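Long-range contact in phosphatidylinositide phosphatase SAC2 (PDB 4XUU), which removes the 4-phosphate from phosphatidylinositol 4-phosphate in endocytic recycling, and is represented here by its homodimer-forming, PH-like hSac2 domain: residues A[32-46]-A[111-123]. Numbering follows the deposited sequence.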
ATOM      1  N   LEU A  32      -4.680  19.980  -4.302  1.00 36.11           N
ATOM      2  CA  LEU A  32      -5.801  19.044  -4.364  1.00 37.59           C
ATOM      3  C   LEU A  32      -7.077  19.701  -4.896  1.00 40.98           C
ATOM      4  O   LEU A  32      -7.087  20.883  -5.248  1.00 42.35           O
ATOM      5  CB  LEU A  32      -6.054  18.399  -2.992  1.00 34.94           C
ATOM      6  CG  LEU A  32      -4.917  17.615  -2.312  1.00 32.98           C
ATOM      7  CD1 LEU A  32      -5.232  17.370  -0.849  1.00 30.37           C
ATOM      8  CD2 LEU A  32      -4.614  16.295  -3.022  1.00 33.78           C
ATOM      9  N   ILE A  33      -8.144  18.910  -4.966  1.00 43.37           N
ATOM     10  CA  ILE A  33      -9.443  19.363  -5.438  1.00 47.43           C
ATOM     11  C   ILE A  33     -10.502  18.950  -4.424  1.00 47.88           C
ATOM     12  O   ILE A  33     -10.432  17.858  -3.865  1.00 46.36           O
ATOM     13  CB  ILE A  33      -9.764  18.770  -6.837  1.00 51.53           C
ATOM     14  CG1 ILE A  33      -8.770  19.295  -7.879  1.00 53.07           C
ATOM     15  CG2 ILE A  33     -11.203  19.089  -7.268  1.00 55.31           C
ATOM     16  CD1 ILE A  33      -8.753  18.498  -9.169  1.00 57.74           C
ATOM     17  N   ASP A  34     -11.462  19.842  -4.180  1.00 51.17           N
ATOM     18  CA  ASP A  34     -12.621  19.567  -3.333  1.00 53.82           C
ATOM     19  C   ASP A  34     -13.469  18.467  -3.967  1.00 57.94           C
ATOM     20  O   ASP A  34     -13.846  18.558  -5.132  1.00 61.42           O
ATOM     21  CB  ASP A  34     -13.446  20.847  -3.152  1.00 56.62           C
ATOM     22  CG  ASP A  34     -14.606  20.686  -2.171  1.00 58.75           C
ATOM     23  OD1 ASP A  34     -14.603  19.758  -1.338  1.00 57.40           O
ATOM     24  OD2 ASP A  34     -15.532  21.519  -2.225  1.00 63.08           O
ATOM     25  N   CYS A  35     -13.753  17.429  -3.189  1.00 58.99           N
ATOM     26  CA  CYS A  35     -14.428  16.234  -3.693  1.00 63.71           C
ATOM     27  C   CYS A  35     -15.930  16.201  -3.384  1.00 69.07           C
ATOM     28  O   CYS A  35     -16.698  15.576  -4.119  1.00 73.63           O
ATOM     29  CB  CYS A  35     -13.729  14.968  -3.178  1.00 61.40           C
ATOM     30  SG  CYS A  35     -14.654  13.437  -3.433  1.00 67.25           S
ATOM     31  N   ASP A  36     -16.345  16.866  -2.309  1.00 70.26           N
ATOM     32  CA  ASP A  36     -17.762  16.927  -1.937  1.00 76.55           C
ATOM     33  C   ASP A  36     -18.584  17.858  -2.833  1.00 81.87           C
ATOM     34  O   ASP A  36     -18.096  18.919  -3.235  1.00 80.73           O
ATOM     35  CB  ASP A  36     -17.928  17.328  -0.468  1.00 76.02           C
ATOM     36  CG  ASP A  36     -18.179  16.132   0.442  1.00 77.49           C
ATOM     37  OD1 ASP A  36     -19.085  15.321   0.144  1.00 81.98           O
ATOM     38  OD2 ASP A  36     -17.479  16.014   1.470  1.00 74.89           O
ATOM     39  N   PRO A  37     -19.834  17.459  -3.151  1.00 88.65           N
ATOM     40  CA  PRO A  37     -20.730  18.330  -3.918  1.00 94.98           C
ATOM     41  C   PRO A  37     -21.007  19.633  -3.172  1.00 96.68           C
ATOM     42  O   PRO A  37     -21.531  19.611  -2.056  1.00 98.06           O
ATOM     43  CB  PRO A  37     -22.014  17.497  -4.046  1.00101.26           C
ATOM     44  CG  PRO A  37     -21.574  16.086  -3.863  1.00 98.53           C
ATOM     45  CD  PRO A  37     -20.449  16.147  -2.876  1.00 91.27           C
ATOM     46  N   SER A  38     -20.626  20.751  -3.787  1.00 97.53           N
ATOM     47  CA  SER A  38     -20.816  22.075  -3.200  1.00 99.83           C
ATOM     48  C   SER A  38     -22.123  22.680  -3.709  1.00108.63           C
ATOM     49  O   SER A  38     -22.528  22.427  -4.848  1.00112.49           O
ATOM     50  CB  SER A  38     -19.623  22.980  -3.519  1.00 95.99           C
ATOM     51  OG  SER A  38     -19.483  24.004  -2.550  1.00 95.85           O
ATOM     52  N   LEU A  39     -22.768  23.483  -2.866  1.00112.70           N
ATOM     53  CA  LEU A  39     -24.170  23.866  -3.083  1.00122.21           C
ATOM     54  C   LEU A  39     -24.398  25.336  -3.485  1.00127.35           C
ATOM     55  O   LEU A  39     -25.408  25.940  -3.106  1.00134.57           O
ATOM     56  CB  LEU A  39     -25.016  23.499  -1.846  1.00125.38           C
ATOM     57  CG  LEU A  39     -24.850  22.084  -1.257  1.00122.04           C
ATOM     58  CD1 LEU A  39     -25.109  22.109   0.271  1.00123.34           C
ATOM     59  CD2 LEU A  39     -25.782  21.064  -1.973  1.00127.44           C
ATOM     60  N   ILE A  40     -23.464  25.903  -4.250  1.00124.38           N
ATOM     61  CA  ILE A  40     -23.676  27.210  -4.880  1.00130.17           C
ATOM     62  C   ILE A  40     -24.332  26.975  -6.243  1.00136.20           C
ATOM     63  O   ILE A  40     -25.413  27.499  -6.523  1.00145.11           O
ATOM     64  CB  ILE A  40     -22.359  28.022  -5.047  1.00125.50           C
ATOM     65  CG1 ILE A  40     -21.590  28.109  -3.723  1.00118.89           C
ATOM     66  CG2 ILE A  40     -22.657  29.423  -5.597  1.00133.04           C
ATOM     67  CD1 ILE A  40     -20.161  28.622  -3.861  1.00113.26           C
ATOM     68  N   ASP A  41     -23.663  26.177  -7.075  1.00131.82           N
ATOM     69  CA  ASP A  41     -24.192  25.734  -8.361  1.00137.08           C
ATOM     70  C   ASP A  41     -23.865  24.262  -8.595  1.00132.02           C
ATOM     71  O   ASP A  41     -22.780  23.793  -8.242  1.00123.94           O
ATOM     72  CB  ASP A  41     -23.634  26.583  -9.508  1.00139.89           C
ATOM     73  CG  ASP A  41     -24.441  27.847  -9.749  1.00149.31           C
ATOM     74  OD1 ASP A  41     -24.331  28.795  -8.943  1.00149.10           O
ATOM     75  OD2 ASP A  41     -25.193  27.889 -10.747  1.00157.47           O
ATOM     76  N   ALA A  42     -24.812  23.541  -9.190  1.00137.51           N
ATOM     77  CA  ALA A  42     -24.617  22.135  -9.533  1.00134.40           C
ATOM     78  C   ALA A  42     -24.170  22.000 -10.989  1.00136.38           C
ATOM     79  O   ALA A  42     -24.988  21.782 -11.890  1.00144.18           O
ATOM     80  CB  ALA A  42     -25.891  21.337  -9.271  1.00139.96           C
ATOM     81  N   THR A  43     -22.865  22.153 -11.205  1.00128.73           N
ATOM     82  CA  THR A  43     -22.262  22.080 -12.537  1.00129.14           C
ATOM     83  C   THR A  43     -20.981  21.243 -12.491  1.00121.47           C
ATOM     84  O   THR A  43     -20.822  20.395 -11.608  1.00117.77           O
ATOM     85  CB  THR A  43     -21.937  23.487 -13.104  1.00130.00           C
ATOM     86  OG1 THR A  43     -21.137  24.211 -12.160  1.00123.06           O
ATOM     87  CG2 THR A  43     -23.213  24.272 -13.410  1.00138.62           C
ATOM     88  N   HIS A  44     -20.074  21.485 -13.437  1.00119.58           N
ATOM     89  CA  HIS A  44     -18.816  20.741 -13.523  1.00113.11           C
ATOM     90  C   HIS A  44     -17.611  21.684 -13.581  1.00107.50           C
ATOM     91  O   HIS A  44     -17.154  22.064 -14.666  1.00109.79           O
ATOM     92  CB  HIS A  44     -18.817  19.800 -14.736  1.00117.89           C
ATOM     93  CG  HIS A  44     -20.186  19.379 -15.175  1.00126.34           C
ATOM     94  ND1 HIS A  44     -20.874  18.342 -14.582  1.00127.91           N
ATOM     95  CD2 HIS A  44     -20.997  19.862 -16.146  1.00134.35           C
ATOM     96  CE1 HIS A  44     -22.049  18.204 -15.171  1.00136.78           C
ATOM     97  NE2 HIS A  44     -22.148  19.114 -16.123  1.00140.78           N
ATOM     98  N   ARG A  45     -17.114  22.064 -12.405  1.00100.47           N
ATOM     99  CA  ARG A  45     -15.914  22.899 -12.283  1.00 94.88           C
ATOM    100  C   ARG A  45     -15.170  22.602 -10.979  1.00 86.88           C
ATOM    101  O   ARG A  45     -15.760  22.620  -9.895  1.00 85.67           O
ATOM    102  CB  ARG A  45     -16.254  24.395 -12.415  1.00 97.76           C
ATOM    103  CG  ARG A  45     -17.342  24.901 -11.468  1.00100.18           C
ATOM    104  CD  ARG A  45     -17.993  26.186 -11.972  1.00106.89           C
ATOM    105  NE  ARG A  45     -18.997  25.934 -13.003  1.00115.54           N
ATOM    106  CZ  ARG A  45     -19.870  26.838 -13.447  1.00123.02           C
ATOM    107  NH1 ARG A  45     -19.879  28.071 -12.952  1.00123.51           N
ATOM    108  NH2 ARG A  45     -20.745  26.507 -14.387  1.00130.39           N
ATOM    109  N   ASP A  46     -13.876  22.319 -11.101  1.00 81.78           N
ATOM    110  CA  ASP A  46     -13.052  21.895  -9.966  1.00 74.64           C
ATOM    111  C   ASP A  46     -12.723  23.044  -9.026  1.00 70.63           C
ATOM    112  O   ASP A  46     -12.269  24.105  -9.464  1.00 71.25           O
ATOM    113  CB  ASP A  46     -11.749  21.261 -10.457  1.00 72.45           C
ATOM    114  CG  ASP A  46     -11.970  19.989 -11.254  1.00 75.92           C
ATOM    115  OD1 ASP A  46     -13.133  19.645 -11.561  1.00 80.65           O
ATOM    116  OD2 ASP A  46     -10.963  19.324 -11.579  1.00 75.33           O
ATOM    117  N   SER A 111     -17.732  17.692  16.849  1.00 73.91           N
ATOM    118  CA  SER A 111     -17.343  16.932  15.664  1.00 69.64           C
ATOM    119  C   SER A 111     -18.431  17.003  14.587  1.00 70.29           C
ATOM    120  O   SER A 111     -19.478  17.623  14.789  1.00 74.12           O
ATOM    121  CB  SER A 111     -17.021  15.476  16.027  1.00 69.61           C
ATOM    122  OG  SER A 111     -18.202  14.742  16.299  1.00 74.23           O
ATOM    123  N   GLY A 112     -18.177  16.362  13.448  1.00 66.87           N
ATOM    124  CA  GLY A 112     -19.076  16.430  12.301  1.00 67.26           C
ATOM    125  C   GLY A 112     -18.554  17.393  11.251  1.00 63.88           C
ATOM    126  O   GLY A 112     -19.273  17.756  10.316  1.00 65.23           O
ATOM    127  N   TYR A 113     -17.303  17.813  11.419  1.00 59.93           N
ATOM    128  CA  TYR A 113     -16.625  18.682  10.464  1.00 56.70           C
ATOM    129  C   TYR A 113     -15.600  17.875   9.677  1.00 52.53           C
ATOM    130  O   TYR A 113     -14.771  17.167  10.268  1.00 50.84           O
ATOM    131  CB  TYR A 113     -15.905  19.825  11.184  1.00 56.18           C
ATOM    132  CG  TYR A 113     -16.797  20.793  11.920  1.00 60.37           C
ATOM    133  CD1 TYR A 113     -17.324  21.915  11.279  1.00 61.89           C
ATOM    134  CD2 TYR A 113     -17.094  20.605  13.268  1.00 63.46           C
ATOM    135  CE1 TYR A 113     -18.136  22.818  11.961  1.00 65.87           C
ATOM    136  CE2 TYR A 113     -17.906  21.498  13.955  1.00 67.80           C
ATOM    137  CZ  TYR A 113     -18.422  22.599  13.296  1.00 68.97           C
ATOM    138  OH  TYR A 113     -19.225  23.480  13.980  1.00 74.48           O
ATOM    139  N   PHE A 114     -15.649  17.981   8.350  1.00 51.05           N
ATOM    140  CA  PHE A 114     -14.684  17.276   7.505  1.00 47.49           C
ATOM    141  C   PHE A 114     -14.426  17.907   6.143  1.00 46.26           C
ATOM    142  O   PHE A 114     -15.305  18.526   5.546  1.00 48.34           O
ATOM    143  CB  PHE A 114     -15.029  15.779   7.356  1.00 48.03           C
ATOM    144  CG  PHE A 114     -16.443  15.502   6.915  1.00 51.11           C
ATOM    145  CD1 PHE A 114     -16.788  15.533   5.567  1.00 51.53           C
ATOM    146  CD2 PHE A 114     -17.422  15.166   7.848  1.00 54.46           C
ATOM    147  CE1 PHE A 114     -18.096  15.255   5.154  1.00 55.87           C
ATOM    148  CE2 PHE A 114     -18.731  14.887   7.448  1.00 58.26           C
ATOM    149  CZ  PHE A 114     -19.070  14.931   6.099  1.00 58.90           C
ATOM    150  N   HIS A 115     -13.194  17.741   5.677  1.00 43.16           N
ATOM    151  CA  HIS A 115     -12.795  18.128   4.336  1.00 42.33           C
ATOM    152  C   HIS A 115     -12.716  16.874   3.493  1.00 42.13           C
ATOM    153  O   HIS A 115     -12.151  15.874   3.923  1.00 40.85           O
ATOM    154  CB  HIS A 115     -11.428  18.798   4.359  1.00 39.94           C
ATOM    155  CG  HIS A 115     -11.374  20.028   5.205  1.00 40.13           C
ATOM    156  ND1 HIS A 115     -12.002  21.203   4.846  1.00 42.04           N
ATOM    157  CD2 HIS A 115     -10.767  20.271   6.390  1.00 38.89           C
ATOM    158  CE1 HIS A 115     -11.785  22.115   5.775  1.00 42.28           C
ATOM    159  NE2 HIS A 115     -11.034  21.577   6.721  1.00 40.38           N
ATOM    160  N   THR A 116     -13.284  16.925   2.295  1.00 44.00           N
ATOM    161  CA  THR A 116     -13.229  15.783   1.391  1.00 44.60           C
ATOM    162  C   THR A 116     -12.480  16.175   0.128  1.00 44.43           C
ATOM    163  O   THR A 116     -12.959  16.987  -0.672  1.00 46.22           O
ATOM    164  CB  THR A 116     -14.627  15.239   1.068  1.00 48.00           C
ATOM    165  OG1 THR A 116     -15.380  15.112   2.282  1.00 49.24           O
ATOM    166  CG2 THR A 116     -14.528  13.876   0.401  1.00 48.67           C
ATOM    167  N   LEU A 117     -11.295  15.591  -0.033  1.00 42.61           N
ATOM    168  CA  LEU A 117     -10.356  16.027  -1.052  1.00 42.92           C
ATOM    169  C   LEU A 117      -9.939  14.890  -1.971  1.00 44.03           C
ATOM    170  O   LEU A 117      -9.980  13.724  -1.584  1.00 43.76           O
ATOM    171  CB  LEU A 117      -9.123  16.654  -0.386  1.00 40.27           C
ATOM    172  CG  LEU A 117      -9.401  17.689   0.711  1.00 39.84           C
ATOM    173  CD1 LEU A 117      -8.141  18.018   1.506  1.00 37.92           C
ATOM    174  CD2 LEU A 117     -10.042  18.958   0.145  1.00 41.27           C
ATOM    175  N   ARG A 118      -9.549  15.235  -3.193  1.00 46.17           N
ATOM    176  CA  ARG A 118      -8.987  14.258  -4.118  1.00 48.33           C
ATOM    177  C   ARG A 118      -7.831  14.865  -4.896  1.00 49.55           C
ATOM    178  O   ARG A 118      -7.621  16.081  -4.873  1.00 49.24           O
ATOM    179  CB  ARG A 118     -10.054  13.688  -5.069  1.00 51.70           C
ATOM    180  CG  ARG A 118     -10.607  14.666  -6.097  1.00 54.52           C
ATOM    181  CD  ARG A 118     -11.249  13.916  -7.243  1.00 58.53           C
ATOM    182  NE  ARG A 118     -11.993  14.799  -8.141  1.00 62.41           N
ATOM    183  CZ  ARG A 118     -11.583  15.174  -9.351  1.00 65.19           C
ATOM    184  NH1 ARG A 118     -10.424  14.745  -9.840  1.00 64.58           N
ATOM    185  NH2 ARG A 118     -12.338  15.987 -10.077  1.00 68.92           N
ATOM    186  N   ALA A 119      -7.081  14.009  -5.577  1.00 51.87           N
ATOM    187  CA  ALA A 119      -5.903  14.446  -6.301  1.00 54.47           C
ATOM    188  C   ALA A 119      -6.238  14.799  -7.745  1.00 59.59           C
ATOM    189  O   ALA A 119      -7.082  14.155  -8.373  1.00 62.17           O
ATOM    190  CB  ALA A 119      -4.822  13.379  -6.239  1.00 53.82           C
ATOM    191  N   VAL A 120      -5.578  15.834  -8.259  1.00 62.45           N
ATOM    192  CA  VAL A 120      -5.709  16.215  -9.667  1.00 68.63           C
ATOM    193  C   VAL A 120      -4.914  15.236 -10.534  1.00 72.06           C
ATOM    194  O   VAL A 120      -3.688  15.164 -10.438  1.00 71.50           O
ATOM    195  CB  VAL A 120      -5.302  17.709  -9.917  1.00 69.77           C
ATOM    196  CG1 VAL A 120      -4.114  18.134  -9.034  1.00 66.77           C
ATOM    197  CG2 VAL A 120      -5.034  17.975 -11.395  1.00 74.75           C
HETATM  198  N   MSE A 121      -5.626  14.473 -11.359  1.00 76.83           N
HETATM  199  CA  MSE A 121      -5.010  13.380 -12.114  1.00 81.13           C
HETATM  200  C   MSE A 121      -5.190  13.487 -13.625  1.00 87.59           C
HETATM  201  O   MSE A 121      -6.270  13.825 -14.114  1.00 90.25           O
HETATM  202  CB  MSE A 121      -5.509  12.021 -11.608  1.00 80.26           C
HETATM  203  CG  MSE A 121      -5.069  11.686 -10.183  1.00 77.78           C
HETATM  204 SE   MSE A 121      -3.287  10.884 -10.029  1.00 82.67          SE
HETATM  205  CE  MSE A 121      -2.174  12.286 -10.831  1.00 83.18           C
ATOM    206  N   ARG A 122      -4.118  13.182 -14.350  1.00 91.07           N
ATOM    207  CA  ARG A 122      -4.107  13.269 -15.805  1.00 98.11           C
ATOM    208  C   ARG A 122      -4.352  11.926 -16.490  1.00101.89           C
ATOM    209  O   ARG A 122      -4.215  11.805 -17.711  1.00107.65           O
ATOM    210  CB  ARG A 122      -2.791  13.885 -16.289  1.00100.24           C
ATOM    211  CG  ARG A 122      -2.715  15.401 -16.133  1.00100.65           C
ATOM    212  CD  ARG A 122      -3.747  16.111 -17.002  1.00106.46           C
ATOM    213  NE  ARG A 122      -3.575  15.799 -18.419  1.00114.43           N
ATOM    214  CZ  ARG A 122      -4.488  16.030 -19.361  1.00120.42           C
ATOM    215  NH1 ARG A 122      -5.657  16.577 -19.047  1.00119.85           N
ATOM    216  NH2 ARG A 122      -4.230  15.709 -20.622  1.00127.13           N
ATOM    217  N   ASN A 123      -4.715  10.923 -15.697  1.00 99.26           N
ATOM    218  CA  ASN A 123      -5.098   9.621 -16.228  1.00102.82           C
ATOM    219  C   ASN A 123      -6.466   9.211 -15.683  1.00101.60           C
ATOM    220  O   ASN A 123      -6.580   8.806 -14.521  1.00 97.13           O
ATOM    221  CB  ASN A 123      -4.032   8.568 -15.902  1.00101.91           C
ATOM    222  CG  ASN A 123      -4.223   7.268 -16.671  1.00106.95           C
ATOM    223  OD1 ASN A 123      -5.236   7.059 -17.340  1.00111.34           O
ATOM    224  ND2 ASN A 123      -3.238   6.384 -16.575  1.00107.51           N
TER
HETATM  225  O   HOH W   1     -14.047  19.306   1.104  1.00 19.57           O
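I33 and R118 form an antiparallel hydrogen-bonded pair: I33 N reaches R118 O at 2.9 Å, and R118 N returns to I33 O at 2.8 Å. Just beyond the strand end, C35 N donates to T116 O at 2.7 Å. Water 1 bridges side chain and backbone, donating to D34 OD1 and accepting from T116 N.

Among the apolar groups, L32 lays CD1 against L117 CD1 (3.8 Å), the two side chains crossing at about a right angle, while its CD2 lies near A119. Cutting L32 back to an alanine would probably leave a gap beside L117 and A119. I33 CD1 meets V120 CB at 3.6 Å and also sits over one face of the R118 guanidinium.

Charge and polarity gather at the loop. T116 OG1, anti to its carbonyl carbon (chi1 -47°), donates to D36 OD2, though the modelled 2.4 Å is doubtfully short; R102 salt-bridges D36 OD2 and hydrogen-bonds T116 OG1. C35 is tied to C100 by a disulfide. D46 OD2 lies 3.9 Å from R118 NH2, a long salt bridge of charge alone: no N-H points at the oxygen.

Backbone bonds thus join central strands 26-34 and 110-119 of the PH-like sheet, while the disulfide probably pins the start of the loop.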